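Local coordinates for protein rhamnonate dehydratase (Gibberella zeae PH-1, PDB 3FXG) that probably dehydrates L-rhamnonate to its 2-keto-3-deoxy acid, as a magnesium-dependent member of the enolase superfamily, at residues A[79-84]-A[328-333]; A[136-141]-A[383-388]. All blocks are in the same frame, centred on the assembly; numbering follows the deposited sequence.

Interaction 1: A[79-84]-A[328-333]; sequences GFATGF and GPYSYH
The phenolic oxygen of Tyr-330 is gripped from two directions at the backbone of strand 79-84. Thr-82 N donates a hydrogen bond to Tyr-330 OH (3.2 Å), moderately bent at 149°, while an ordered water lies in the plane of the ring at its edge, 2.8 Å from the same OH. That water also donates to Phe-80 O at 2.7 Å, so one hydroxyl serves both a backbone N-H and, at one remove, a backbone carbonyl two residues earlier. With CG anti to its carbonyl carbon (chi1 -55°), the tyrosine side chain leaves helix 329-333 directly toward the strand and reaches it with its far end. There the methyl of Ala-81 meets the ring obliquely, CB lying 4.0 Å from Tyr-330 CZ. Thr-82 crosses the tyrosine at about a right angle and turns its CG2 to the hydroxyl (3.9 Å to Tyr-330 OH); its own OG1 is occupied elsewhere, by Phe-67 O and Gly-26 N. All of this is buried. Strand 78-84 is, within this chain, an outermost strand of the four-stranded antiparallel sheet of the N-terminal domain, paired with strand 66-73, and the tyrosine reaches it from helix 329-335 of the barrel domain, passing Leu-138 of helix 128-148.

Interaction 2: A[136-141]-A[383-388]; sequences IDLALW and PGFGLT
Phe-385 lays the CE2-CZ side of its ring against helix 136-141, at Leu-138 and Trp-141, one helical turn apart. Its CG is anti to the carbonyl carbon (chi1 -78°), a torsion that carries the ring from the turn to the helix. Leu-138 crosses the phenylalanine at about a right angle, its CD2 methyl 3.7 Å from Phe-385 CZ. Trp-141 touches with its CB methylene, 3.8 Å from Phe-385 CE2 and oblique to the ring; the indole turns off elsewhere, its NE1 hydrogen-bonded to Thr-306 OG1. The rim of the ring also faces a backbone carbonyl: Leu-138 O lies in the ring plane, 3.3 Å from Phe-385 CE2, where the weakly positive C-H edge can meet the oxygen. The phenylalanine occupies a corner of a type II' beta turn, Pro-383 to Gly-386, closed by Gly-386 N to Pro-383 O (3.0 Å), with Gly-384 at the preceding corner supplying the positive phi (61°) this turn needs. In enolase-superfamily terms, the loop after the short strand 374-376, on the barrel-domain side, is here docked on a helix of the N-terminal capping domain. Asp-142 OD1 accepts a hydrogen bond from Phe-385 N, and Leu-305 of helix 305-316 packs against Leu-138, Trp-141 and Phe-385 alike.

Interactions 1 and 2 lie side by side, their centres about 6 Å apart, and both join the N-terminal domain to the barrel domain. The methyl of Ala-81 packs on the helix of interaction 2, with CB 3.6 Å from Leu-138 CB. On the barrel side, Phe-385 meets the rings of both Tyr-330 and His-333 edge-to-face. Across the domain boundary, Phe-80 CZ comes within 3.0 Å of Leu-387 O. Asp-142 spans the two as well, taking N-H groups of Phe-80 and Phe-385 on separate carboxylate oxygens. Neither contact includes a ligand of the magnesium ion, which is bound by Asp-222, Glu-248 and Glu-275; both belong to the packing between domains.

Interaction 1: A[79-84]-A[328-333]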
ATOM      1  N   GLY A  79       3.049 -21.220 -46.305  1.00 15.43           N
ATOM      2  CA  GLY A  79       3.629 -20.226 -45.427  1.00 15.47           C
ATOM      3  C   GLY A  79       4.604 -20.972 -44.544  1.00 13.74           C
ATOM      4  O   GLY A  79       4.382 -22.144 -44.242  1.00 14.57           O
ATOM      5  N   PHE A  80       5.688 -20.323 -44.137  1.00 14.19           N
ATOM      6  CA  PHE A  80       6.657 -20.986 -43.281  1.00 14.41           C
ATOM      7  C   PHE A  80       7.378 -20.023 -42.347  1.00 13.77           C
ATOM      8  O   PHE A  80       7.311 -18.804 -42.512  1.00 13.98           O
ATOM      9  CB  PHE A  80       7.672 -21.767 -44.134  1.00 15.51           C
ATOM     10  CG  PHE A  80       8.365 -20.935 -45.179  1.00 16.59           C
ATOM     11  CD1 PHE A  80       9.332 -20.001 -44.823  1.00 17.23           C
ATOM     12  CD2 PHE A  80       8.052 -21.092 -46.527  1.00 17.91           C
ATOM     13  CE1 PHE A  80       9.981 -19.232 -45.794  1.00 18.25           C
ATOM     14  CE2 PHE A  80       8.694 -20.327 -47.506  1.00 18.91           C
ATOM     15  CZ  PHE A  80       9.660 -19.396 -47.135  1.00 16.77           C
ATOM     16  N   ALA A  81       8.056 -20.584 -41.355  1.00 12.72           N
ATOM     17  CA  ALA A  81       8.804 -19.794 -40.386  1.00 13.01           C
ATOM     18  C   ALA A  81       9.820 -20.691 -39.698  1.00 12.54           C
ATOM     19  O   ALA A  81       9.657 -21.910 -39.659  1.00 13.70           O
ATOM     20  CB  ALA A  81       7.856 -19.188 -39.360  1.00 13.19           C
ATOM     21  N   THR A  82      10.871 -20.086 -39.157  1.00 14.04           N
ATOM     22  CA  THR A  82      11.910 -20.843 -38.478  1.00 13.92           C
ATOM     23  C   THR A  82      12.058 -20.352 -37.043  1.00 15.05           C
ATOM     24  O   THR A  82      11.601 -19.261 -36.696  1.00 14.95           O
ATOM     25  CB  THR A  82      13.266 -20.702 -39.216  1.00 15.59           C
ATOM     26  OG1 THR A  82      14.237 -21.567 -38.614  1.00 17.06           O
ATOM     27  CG2 THR A  82      13.767 -19.264 -39.144  1.00 15.15           C
ATOM     28  N   GLY A  83      12.695 -21.170 -36.213  1.00 15.49           N
ATOM     29  CA  GLY A  83      12.906 -20.809 -34.825  1.00 17.18           C
ATOM     30  C   GLY A  83      13.812 -21.827 -34.168  1.00 17.99           C
ATOM     31  O   GLY A  83      14.246 -22.780 -34.815  1.00 17.96           O
ATOM     32  N   PHE A  84      14.118 -21.632 -32.891  1.00 19.66           N
ATOM     33  CA  PHE A  84      14.964 -22.583 -32.191  1.00 18.94           C
ATOM     34  C   PHE A  84      14.017 -23.572 -31.524  1.00 18.20           C
ATOM     35  O   PHE A  84      12.878 -23.229 -31.217  1.00 18.00           O
ATOM     36  CB  PHE A  84      15.863 -21.858 -31.171  1.00 22.11           C
ATOM     37  CG  PHE A  84      15.260 -21.706 -29.798  1.00 26.68           C
ATOM     38  CD1 PHE A  84      14.017 -21.107 -29.617  1.00 28.73           C
ATOM     39  CD2 PHE A  84      15.962 -22.138 -28.675  1.00 28.80           C
ATOM     40  CE1 PHE A  84      13.483 -20.939 -28.338  1.00 29.54           C
ATOM     41  CE2 PHE A  84      15.436 -21.974 -27.393  1.00 31.13           C
ATOM     42  CZ  PHE A  84      14.194 -21.373 -27.224  1.00 30.42           C
ATOM     43  N   GLY A 328      14.930 -10.881 -36.601  1.00 21.24           N
ATOM     44  CA  GLY A 328      14.882 -10.637 -38.036  1.00 18.45           C
ATOM     45  C   GLY A 328      13.554 -10.106 -38.565  1.00 17.23           C
ATOM     46  O   GLY A 328      12.875  -9.352 -37.873  1.00 15.42           O
ATOM     47  N   PRO A 329      13.157 -10.475 -39.795  1.00 16.53           N
ATOM     48  CA  PRO A 329      11.898 -10.024 -40.405  1.00 16.18           C
ATOM     49  C   PRO A 329      10.654 -10.205 -39.532  1.00 15.49           C
ATOM     50  O   PRO A 329       9.708  -9.422 -39.621  1.00 14.22           O
ATOM     51  CB  PRO A 329      11.830 -10.842 -41.687  1.00 16.58           C
ATOM     52  CG  PRO A 329      13.278 -10.942 -42.073  1.00 19.15           C
ATOM     53  CD  PRO A 329      13.937 -11.283 -40.753  1.00 18.52           C
ATOM     54  N   TYR A 330      10.645 -11.236 -38.696  1.00 15.70           N
ATOM     55  CA  TYR A 330       9.498 -11.467 -37.826  1.00 15.06           C
ATOM     56  C   TYR A 330       9.335 -10.282 -36.881  1.00 16.41           C
ATOM     57  O   TYR A 330       8.224  -9.961 -36.454  1.00 16.74           O
ATOM     58  CB  TYR A 330       9.681 -12.762 -37.035  1.00 13.81           C
ATOM     59  CG  TYR A 330       9.948 -13.952 -37.923  1.00 14.67           C
ATOM     60  CD1 TYR A 330       9.159 -14.192 -39.048  1.00 15.80           C
ATOM     61  CD2 TYR A 330      11.006 -14.821 -37.660  1.00 14.97           C
ATOM     62  CE1 TYR A 330       9.419 -15.265 -39.894  1.00 15.44           C
ATOM     63  CE2 TYR A 330      11.274 -15.899 -38.501  1.00 15.65           C
ATOM     64  CZ  TYR A 330      10.478 -16.112 -39.615  1.00 16.04           C
ATOM     65  OH  TYR A 330      10.747 -17.158 -40.463  1.00 16.19           O
ATOM     66  N   SER A 331      10.447  -9.633 -36.556  1.00 14.65           N
ATOM     67  CA  SER A 331      10.404  -8.471 -35.683  1.00 16.41           C
ATOM     68  C   SER A 331      10.321  -7.183 -36.501  1.00 14.69           C
ATOM     69  O   SER A 331       9.686  -6.219 -36.077  1.00 14.79           O
ATOM     70  CB  SER A 331      11.629  -8.443 -34.765  1.00 18.93           C
ATOM     71  OG  SER A 331      12.826  -8.610 -35.502  1.00 26.19           O
ATOM     72  N   TYR A 332      10.940  -7.163 -37.679  1.00 14.82           N
ATOM     73  CA  TYR A 332      10.901  -5.961 -38.510  1.00 12.69           C
ATOM     74  C   TYR A 332       9.469  -5.578 -38.866  1.00 12.07           C
ATOM     75  O   TYR A 332       9.080  -4.418 -38.742  1.00 11.83           O
ATOM     76  CB  TYR A 332      11.705  -6.150 -39.806  1.00 14.07           C
ATOM     77  CG  TYR A 332      13.125  -6.626 -39.593  1.00 15.84           C
ATOM     78  CD1 TYR A 332      13.771  -6.432 -38.372  1.00 15.42           C
ATOM     79  CD2 TYR A 332      13.824  -7.278 -40.612  1.00 17.31           C
ATOM     80  CE1 TYR A 332      15.070  -6.875 -38.168  1.00 16.68           C
ATOM     81  CE2 TYR A 332      15.128  -7.724 -40.417  1.00 16.80           C
ATOM     82  CZ  TYR A 332      15.741  -7.519 -39.192  1.00 17.17           C
ATOM     83  OH  TYR A 332      17.022  -7.968 -38.975  1.00 18.89           O
ATOM     84  N   HIS A 333       8.683  -6.556 -39.305  1.00 10.88           N
ATOM     85  CA  HIS A 333       7.304  -6.283 -39.686  1.00 13.13           C
ATOM     86  C   HIS A 333       6.481  -5.786 -38.506  1.00 13.16           C
ATOM     87  O   HIS A 333       5.549  -5.002 -38.674  1.00 11.70           O
ATOM     88  CB  HIS A 333       6.656  -7.533 -40.288  1.00 12.29           C
ATOM     89  CG  HIS A 333       7.022  -7.772 -41.721  1.00 12.72           C
ATOM     90  ND1 HIS A 333       8.274  -8.199 -42.113  1.00 15.64           N
ATOM     91  CD2 HIS A 333       6.294  -7.655 -42.857  1.00 11.42           C
ATOM     92  CE1 HIS A 333       8.299  -8.340 -43.427  1.00 10.45           C
ATOM     93  NE2 HIS A 333       7.111  -8.016 -43.902  1.00 14.95           N
TER
HETATM   94  O   HOH W   1       9.247 -16.927 -42.816  1.00 15.58           O

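Interaction 2: A[136-141]-A[383-388]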
ATOM      1  N   ILE A 136       4.712 -21.713 -35.300  1.00 10.87           N
ATOM      2  CA  ILE A 136       3.523 -22.106 -36.047  1.00 11.93           C
ATOM      3  C   ILE A 136       2.709 -20.858 -36.383  1.00 12.59           C
ATOM      4  O   ILE A 136       2.221 -20.705 -37.506  1.00 10.93           O
ATOM      5  CB  ILE A 136       2.649 -23.086 -35.232  1.00  9.77           C
ATOM      6  CG1 ILE A 136       3.366 -24.433 -35.106  1.00 12.00           C
ATOM      7  CG2 ILE A 136       1.285 -23.253 -35.896  1.00 10.74           C
ATOM      8  CD1 ILE A 136       2.673 -25.425 -34.174  1.00 14.44           C
ATOM      9  N   ASP A 137       2.572 -19.968 -35.405  1.00 11.41           N
ATOM     10  CA  ASP A 137       1.827 -18.729 -35.595  1.00 11.88           C
ATOM     11  C   ASP A 137       2.475 -17.881 -36.682  1.00 11.42           C
ATOM     12  O   ASP A 137       1.785 -17.332 -37.535  1.00 11.85           O
ATOM     13  CB  ASP A 137       1.774 -17.931 -34.287  1.00 11.57           C
ATOM     14  CG  ASP A 137       0.933 -16.669 -34.404  1.00 14.31           C
ATOM     15  OD1 ASP A 137      -0.305 -16.781 -34.544  1.00 18.12           O
ATOM     16  OD2 ASP A 137       1.508 -15.562 -34.358  1.00 14.52           O
ATOM     17  N   LEU A 138       3.801 -17.771 -36.645  1.00 11.94           N
ATOM     18  CA  LEU A 138       4.525 -16.988 -37.641  1.00 11.04           C
ATOM     19  C   LEU A 138       4.332 -17.590 -39.034  1.00 13.01           C
ATOM     20  O   LEU A 138       4.206 -16.862 -40.019  1.00 13.20           O
ATOM     21  CB  LEU A 138       6.017 -16.918 -37.286  1.00 11.67           C
ATOM     22  CG  LEU A 138       6.359 -16.049 -36.064  1.00 10.30           C
ATOM     23  CD1 LEU A 138       7.833 -16.204 -35.693  1.00 12.24           C
ATOM     24  CD2 LEU A 138       6.041 -14.591 -36.375  1.00 10.98           C
ATOM     25  N   ALA A 139       4.301 -18.917 -39.118  1.00 11.73           N
ATOM     26  CA  ALA A 139       4.091 -19.580 -40.403  1.00 12.25           C
ATOM     27  C   ALA A 139       2.685 -19.251 -40.899  1.00 10.68           C
ATOM     28  O   ALA A 139       2.457 -19.103 -42.097  1.00 11.77           O
ATOM     29  CB  ALA A 139       4.264 -21.094 -40.261  1.00 11.97           C
ATOM     30  N   LEU A 140       1.742 -19.133 -39.970  1.00 10.55           N
ATOM     31  CA  LEU A 140       0.372 -18.796 -40.328  1.00 11.37           C
ATOM     32  C   LEU A 140       0.337 -17.390 -40.914  1.00 11.68           C
ATOM     33  O   LEU A 140      -0.308 -17.155 -41.937  1.00 12.71           O
ATOM     34  CB  LEU A 140      -0.547 -18.874 -39.103  1.00 12.65           C
ATOM     35  CG  LEU A 140      -0.991 -20.267 -38.652  1.00 14.52           C
ATOM     36  CD1 LEU A 140      -1.768 -20.159 -37.346  1.00 14.40           C
ATOM     37  CD2 LEU A 140      -1.860 -20.909 -39.737  1.00 13.45           C
ATOM     38  N   TRP A 141       1.038 -16.454 -40.276  1.00 10.84           N
ATOM     39  CA  TRP A 141       1.062 -15.086 -40.778  1.00 11.87           C
ATOM     40  C   TRP A 141       1.744 -15.004 -42.137  1.00 11.03           C
ATOM     41  O   TRP A 141       1.307 -14.249 -43.001  1.00 11.47           O
ATOM     42  CB  TRP A 141       1.749 -14.150 -39.779  1.00 13.23           C
ATOM     43  CG  TRP A 141       0.823 -13.724 -38.669  1.00 12.51           C
ATOM     44  CD1 TRP A 141       0.771 -14.224 -37.398  1.00 15.17           C
ATOM     45  CD2 TRP A 141      -0.207 -12.735 -38.754  1.00 13.51           C
ATOM     46  NE1 TRP A 141      -0.228 -13.601 -36.683  1.00 13.43           N
ATOM     47  CE2 TRP A 141      -0.845 -12.684 -37.493  1.00 13.36           C
ATOM     48  CE3 TRP A 141      -0.655 -11.885 -39.773  1.00 13.61           C
ATOM     49  CZ2 TRP A 141      -1.905 -11.814 -37.224  1.00 13.61           C
ATOM     50  CZ3 TRP A 141      -1.711 -11.019 -39.508  1.00 16.45           C
ATOM     51  CH2 TRP A 141      -2.324 -10.992 -38.240  1.00 15.56           C
ATOM     52  N   PRO A 383       5.617 -10.568 -50.300  1.00 17.21           N
ATOM     53  CA  PRO A 383       4.539 -11.359 -49.697  1.00 17.17           C
ATOM     54  C   PRO A 383       4.922 -12.001 -48.361  1.00 15.61           C
ATOM     55  O   PRO A 383       6.020 -12.533 -48.212  1.00 15.73           O
ATOM     56  CB  PRO A 383       4.236 -12.398 -50.774  1.00 18.21           C
ATOM     57  CG  PRO A 383       4.550 -11.656 -52.044  1.00 17.89           C
ATOM     58  CD  PRO A 383       5.847 -10.979 -51.697  1.00 17.99           C
ATOM     59  N   GLY A 384       4.008 -11.946 -47.394  1.00 14.03           N
ATOM     60  CA  GLY A 384       4.274 -12.533 -46.089  1.00 13.29           C
ATOM     61  C   GLY A 384       5.458 -11.884 -45.400  1.00 13.45           C
ATOM     62  O   GLY A 384       5.541 -10.657 -45.336  1.00 12.18           O
ATOM     63  N   PHE A 385       6.369 -12.700 -44.875  1.00 12.72           N
ATOM     64  CA  PHE A 385       7.552 -12.177 -44.205  1.00 14.19           C
ATOM     65  C   PHE A 385       8.695 -11.968 -45.196  1.00 14.44           C
ATOM     66  O   PHE A 385       9.810 -11.623 -44.811  1.00 14.37           O
ATOM     67  CB  PHE A 385       7.980 -13.106 -43.059  1.00 13.52           C
ATOM     68  CG  PHE A 385       7.132 -12.958 -41.817  1.00 12.94           C
ATOM     69  CD1 PHE A 385       7.104 -11.750 -41.122  1.00 12.90           C
ATOM     70  CD2 PHE A 385       6.347 -14.011 -41.359  1.00 12.64           C
ATOM     71  CE1 PHE A 385       6.306 -11.594 -39.990  1.00 12.38           C
ATOM     72  CE2 PHE A 385       5.543 -13.865 -40.224  1.00 11.25           C
ATOM     73  CZ  PHE A 385       5.522 -12.657 -39.540  1.00 10.22           C
ATOM     74  N   GLY A 386       8.394 -12.180 -46.474  1.00 14.64           N
ATOM     75  CA  GLY A 386       9.363 -11.968 -47.540  1.00 15.68           C
ATOM     76  C   GLY A 386      10.636 -12.788 -47.578  1.00 16.82           C
ATOM     77  O   GLY A 386      11.602 -12.395 -48.238  1.00 17.61           O
ATOM     78  N   LEU A 387      10.652 -13.926 -46.896  1.00 17.26           N
ATOM     79  CA  LEU A 387      11.839 -14.773 -46.883  1.00 18.12           C
ATOM     80  C   LEU A 387      11.678 -15.945 -47.841  1.00 19.71           C
ATOM     81  O   LEU A 387      10.679 -16.658 -47.803  1.00 19.64           O
ATOM     82  CB  LEU A 387      12.105 -15.286 -45.467  1.00 18.07           C
ATOM     83  CG  LEU A 387      12.474 -14.212 -44.443  1.00 17.89           C
ATOM     84  CD1 LEU A 387      12.465 -14.807 -43.045  1.00 19.98           C
ATOM     85  CD2 LEU A 387      13.840 -13.635 -44.774  1.00 20.34           C
ATOM     86  N   THR A 388      12.671 -16.135 -48.703  1.00 20.59           N
ATOM     87  CA  THR A 388      12.637 -17.217 -49.674  1.00 21.30           C
ATOM     88  C   THR A 388      13.696 -18.254 -49.328  1.00 20.14           C
ATOM     89  O   THR A 388      14.883 -17.939 -49.226  1.00 18.93           O
ATOM     90  CB  THR A 388      12.891 -16.688 -51.093  1.00 22.81           C
ATOM     91  OG1 THR A 388      14.192 -16.097 -51.151  1.00 28.85           O
ATOM     92  CG2 THR A 388      11.869 -15.631 -51.451  1.00 22.81           C
TER